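Local coordinates for protein putative alkaline phosphatase (Pseudomonas fluorescens, PDB 4F1V) that binds phosphate with high affinity in the periplasm and probably delivers it to an ABC transporter for import, at residues 13-16 / 20-23; 316-319 / 324-327. All coordinates share one frame; numbering follows the deposited sequence.

In the fold
From the N terminus, the chain passes the phosphate-binding residues Ala8 to Leu10 and forms helix 12-15. Contact 1 then closes the loop after this helix, bringing Val20 and Leu21 against Leu14 and Tyr15 before strand 29-30. Far later, contact 2 closes the short loop between helix 305-318 and helix 326-331. The two loops follow one another in series, neither nested nor crossed, yet their centres lie about 10 Å apart. They touch directly where Asn325 ND2 lies 3.0 Å from Val20 O, a probable hydrogen bond, and where Thr22 packs on Lys317. Together they join the N-terminal helix and its loop to the late helical pair.

Contact 1: 13-16 / 20-23; sequences ALYQ and VLTA
A water molecule bridges Tyr15 and Leu21, donating a 2.8 Å hydrogen bond to Tyr15 O and accepting one of 3.0 Å from Leu21 N. The carbonyl belongs to helix 12-15, and the water carries its bonding over to the backbone of the loop that follows. Leu21 closes in on the same oxygen with carbon, its CG lying 3.5 Å from Tyr15 O.

One residue earlier, Val20 points its side chain at the helix and brings CB and both methyls against Leu14 O, the nearest being CG2 at 3.5 Å. With CG1 anti to its backbone N (chi1 165°), Val20 parts its two methyls between two neighbours. CG2 meets Leu14 CD1 at 4.2 Å, the two side chains crossing at about a right angle. CG1 instead comes to the edge of the Tyr15 ring, near its plane, 4.3 Å from CD1. Leu21 CD2 reaches the same CD1 obliquely, so both loop residues meet this ring atom. Replacing Val20 by an alanine would probably open a gap between the loop and the helix, leaving Leu14 CD1 and the ring edge of Tyr15 without their methyl partners.

The phenol is fixed at its far end by a hydrogen bond between Tyr15 OH and Ser90 OG, and its ring also meets that of Tyr28. The Tyr15 side chain lies about 9 Å from the bound hydrogenphosphate. Leu14 and Val20 both rest on Ala328 of helix 326-331 and Leu21 packs on Phe314 of helix 305-318; the buried contact thus borders both late helices and, through Tyr15, strand 85-94 at the edge of the five-stranded mixed sheet.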
# COMPACT_ATOMS: atom_id res chain seq x y z
N ALA A 13 -10.61 -4.50 -0.68
CA ALA A 13 -11.57 -5.41 -0.05
C ALA A 13 -11.76 -5.11 1.42
O ALA A 13 -12.86 -5.37 1.97
CB ALA A 13 -11.14 -6.88 -0.26
N LEU A 14 -10.77 -4.54 2.09
CA LEU A 14 -10.95 -4.08 3.45
C LEU A 14 -11.99 -2.94 3.48
O LEU A 14 -12.97 -3.01 4.24
CB LEU A 14 -9.60 -3.63 4.04
CG LEU A 14 -9.70 -2.86 5.34
CD1 LEU A 14 -10.33 -3.70 6.42
CD2 LEU A 14 -8.33 -2.35 5.77
N TYR A 15 -11.80 -1.91 2.66
CA TYR A 15 -12.72 -0.77 2.73
C TYR A 15 -14.09 -1.11 2.20
O TYR A 15 -15.07 -0.42 2.57
CB TYR A 15 -12.12 0.45 1.96
CG TYR A 15 -10.78 0.86 2.51
CD1 TYR A 15 -10.52 0.96 3.90
CD2 TYR A 15 -9.75 1.18 1.65
CE1 TYR A 15 -9.28 1.29 4.36
CE2 TYR A 15 -8.49 1.54 2.11
CZ TYR A 15 -8.24 1.57 3.45
OH TYR A 15 -7.00 1.85 3.97
N GLN A 16 -14.23 -2.22 1.47
CA GLN A 16 -15.50 -2.75 1.04
C GLN A 16 -16.13 -3.77 1.99
O GLN A 16 -17.25 -4.22 1.71
CB GLN A 16 -15.34 -3.35 -0.40
CG GLN A 16 -15.02 -2.26 -1.36
CD GLN A 16 -14.44 -2.71 -2.70
OE1 GLN A 16 -14.22 -3.93 -2.90
NE2 GLN A 16 -14.19 -1.81 -3.65
N VAL A 20 -16.87 -1.28 7.73
CA VAL A 20 -15.54 -0.68 7.93
C VAL A 20 -15.59 0.85 7.71
O VAL A 20 -15.07 1.60 8.53
CB VAL A 20 -14.52 -1.39 7.02
CG1 VAL A 20 -13.20 -0.61 6.87
CG2 VAL A 20 -14.27 -2.80 7.48
N LEU A 21 -16.20 1.29 6.60
CA LEU A 21 -16.53 2.68 6.42
C LEU A 21 -17.87 2.93 7.14
O LEU A 21 -18.78 2.11 7.05
CB LEU A 21 -16.62 3.08 4.98
CG LEU A 21 -15.39 2.74 4.11
CD1 LEU A 21 -15.63 3.16 2.69
CD2 LEU A 21 -14.13 3.37 4.68
N THR A 22 -17.99 4.07 7.81
CA THR A 22 -19.11 4.40 8.66
C THR A 22 -20.19 5.21 7.92
O THR A 22 -20.17 5.35 6.71
CB THR A 22 -18.54 5.07 9.93
OG1 THR A 22 -17.67 6.13 9.55
CG2 THR A 22 -17.71 4.12 10.76
N ALA A 23 -21.15 5.74 8.69
CA ALA A 23 -22.32 6.38 8.10
C ALA A 23 -21.91 7.53 7.21
O ALA A 23 -21.05 8.32 7.50
CB ALA A 23 -23.26 6.89 9.18
O HOH W 1 -17.26 -0.38 4.37

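Contact 2: 316-319 / 324-327; sequences TKHY and NNDA
The short loop joining helix 305-318 to helix 326-331 is bridged by His318 and Asn325, one residue from each flank of the helix-loop-helix junction. Asn325 ND2 donates a 3.0 Å hydrogen bond to His318 ND1 that is almost straight, at 175°. The donor lies in the ring plane and uses an N-H in the plane of its own amide, although ring and amide are turned 57° against each other. His318 NE2 is hydrogen-bonded to Ser90 OG, so both ring nitrogens have partners and the rotation of the imidazole is fixed. Asn325 ND2 has a second, probable partner in Val20 O of contact 1.

Lys317 runs extended across the same amide at about a right angle. With CG anti to its backbone N (chi1 -176°), its chain passes Asn325 OD1, CE coming within 3.3 Å, before NZ reaches Gly19 O.

Asn325 occupies the N-cap position of helix 326-331, but its side chain makes no capping bond; ND2 is turned to the histidine and OD1 lies against the Lys317 chain. In one of its two conformers, Asn324 forms an Asx turn into the helix start, its OD1 accepting from Asp326 N at 2.8 Å. Asn324 also lies against the preceding helix end, where its CA makes a C-H...O contact of 3.2 Å with Lys317 O. A water ties the two flanks together: it donates to His318 O and to Asp326 OD1 and accepts from Asn325 N, each at 2.8 Å. Asp326 OD2, the other carboxylate oxygen, forms a salt bridge with Lys342 of helix 339-349.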
# COMPACT_ATOMS: atom_id res chain seq x y z
N THR A 316 -12.85 7.81 14.42
CA THR A 316 -13.14 7.29 15.76
C THR A 316 -13.21 5.76 15.73
O THR A 316 -12.78 5.10 16.67
CB THR A 316 -14.43 7.90 16.27
OG1 THR A 316 -14.15 9.29 16.51
CG2 THR A 316 -14.91 7.30 17.56
N LYS A 317 -13.75 5.19 14.68
CA LYS A 317 -13.77 3.73 14.48
C LYS A 317 -12.42 3.15 14.07
O LYS A 317 -11.91 2.21 14.71
CB LYS A 317 -14.89 3.35 13.52
CG LYS A 317 -14.99 1.83 13.39
CD LYS A 317 -16.22 1.32 12.76
CE LYS A 317 -16.53 -0.14 13.06
NZ LYS A 317 -17.78 -0.53 12.36
N HIS A 318 -11.87 3.66 12.98
CA HIS A 318 -10.68 3.05 12.39
C HIS A 318 -9.47 3.12 13.29
O HIS A 318 -8.56 2.27 13.22
CB HIS A 318 -10.41 3.71 11.02
CG HIS A 318 -9.61 2.83 10.08
ND1 HIS A 318 -10.06 1.61 9.69
CD2 HIS A 318 -8.39 3.07 9.51
CE1 HIS A 318 -9.17 1.11 8.85
NE2 HIS A 318 -8.13 1.96 8.70
N TYR A 319 -9.42 4.16 14.15
CA TYR A 319 -8.35 4.34 15.11
C TYR A 319 -8.81 4.20 16.53
O TYR A 319 -8.14 4.66 17.46
CB TYR A 319 -7.61 5.68 14.86
CG TYR A 319 -7.05 5.74 13.46
CD1 TYR A 319 -7.74 6.40 12.44
CD2 TYR A 319 -5.89 5.07 13.09
CE1 TYR A 319 -7.26 6.43 11.12
CE2 TYR A 319 -5.38 5.08 11.82
CZ TYR A 319 -6.09 5.75 10.81
OH TYR A 319 -5.65 5.73 9.54
N ASN A 324 -13.59 -1.18 16.83
CA ASN A 324 -12.76 -0.73 15.76
C ASN A 324 -12.82 -1.72 14.55
O ASN A 324 -13.66 -2.61 14.50
CB ASN A 324 -11.32 -0.44 16.28
CG ASN A 324 -10.62 -1.71 16.75
OD1 ASN A 324 -10.71 -2.78 16.15
ND2 ASN A 324 -9.82 -1.55 17.84
N ASN A 325 -11.93 -1.51 13.58
CA ASN A 325 -11.94 -2.32 12.37
C ASN A 325 -10.87 -3.42 12.36
O ASN A 325 -10.62 -4.04 11.31
CB ASN A 325 -11.77 -1.44 11.15
CG ASN A 325 -13.00 -0.60 10.83
OD1 ASN A 325 -14.15 -1.07 11.03
ND2 ASN A 325 -12.84 0.61 10.31
N ASP A 326 -10.23 -3.71 13.51
CA ASP A 326 -9.08 -4.59 13.49
C ASP A 326 -9.41 -6.01 13.05
O ASP A 326 -8.58 -6.65 12.36
CB ASP A 326 -8.35 -4.59 14.80
CG ASP A 326 -7.60 -3.30 15.08
OD1 ASP A 326 -7.59 -2.38 14.25
OD2 ASP A 326 -6.95 -3.24 16.19
N ALA A 327 -10.57 -6.57 13.44
CA ALA A 327 -10.89 -7.91 12.98
C ALA A 327 -10.98 -7.97 11.44
O ALA A 327 -10.41 -8.88 10.81
CB ALA A 327 -12.16 -8.45 13.62
O HOH W 2 -9.37 -0.40 13.31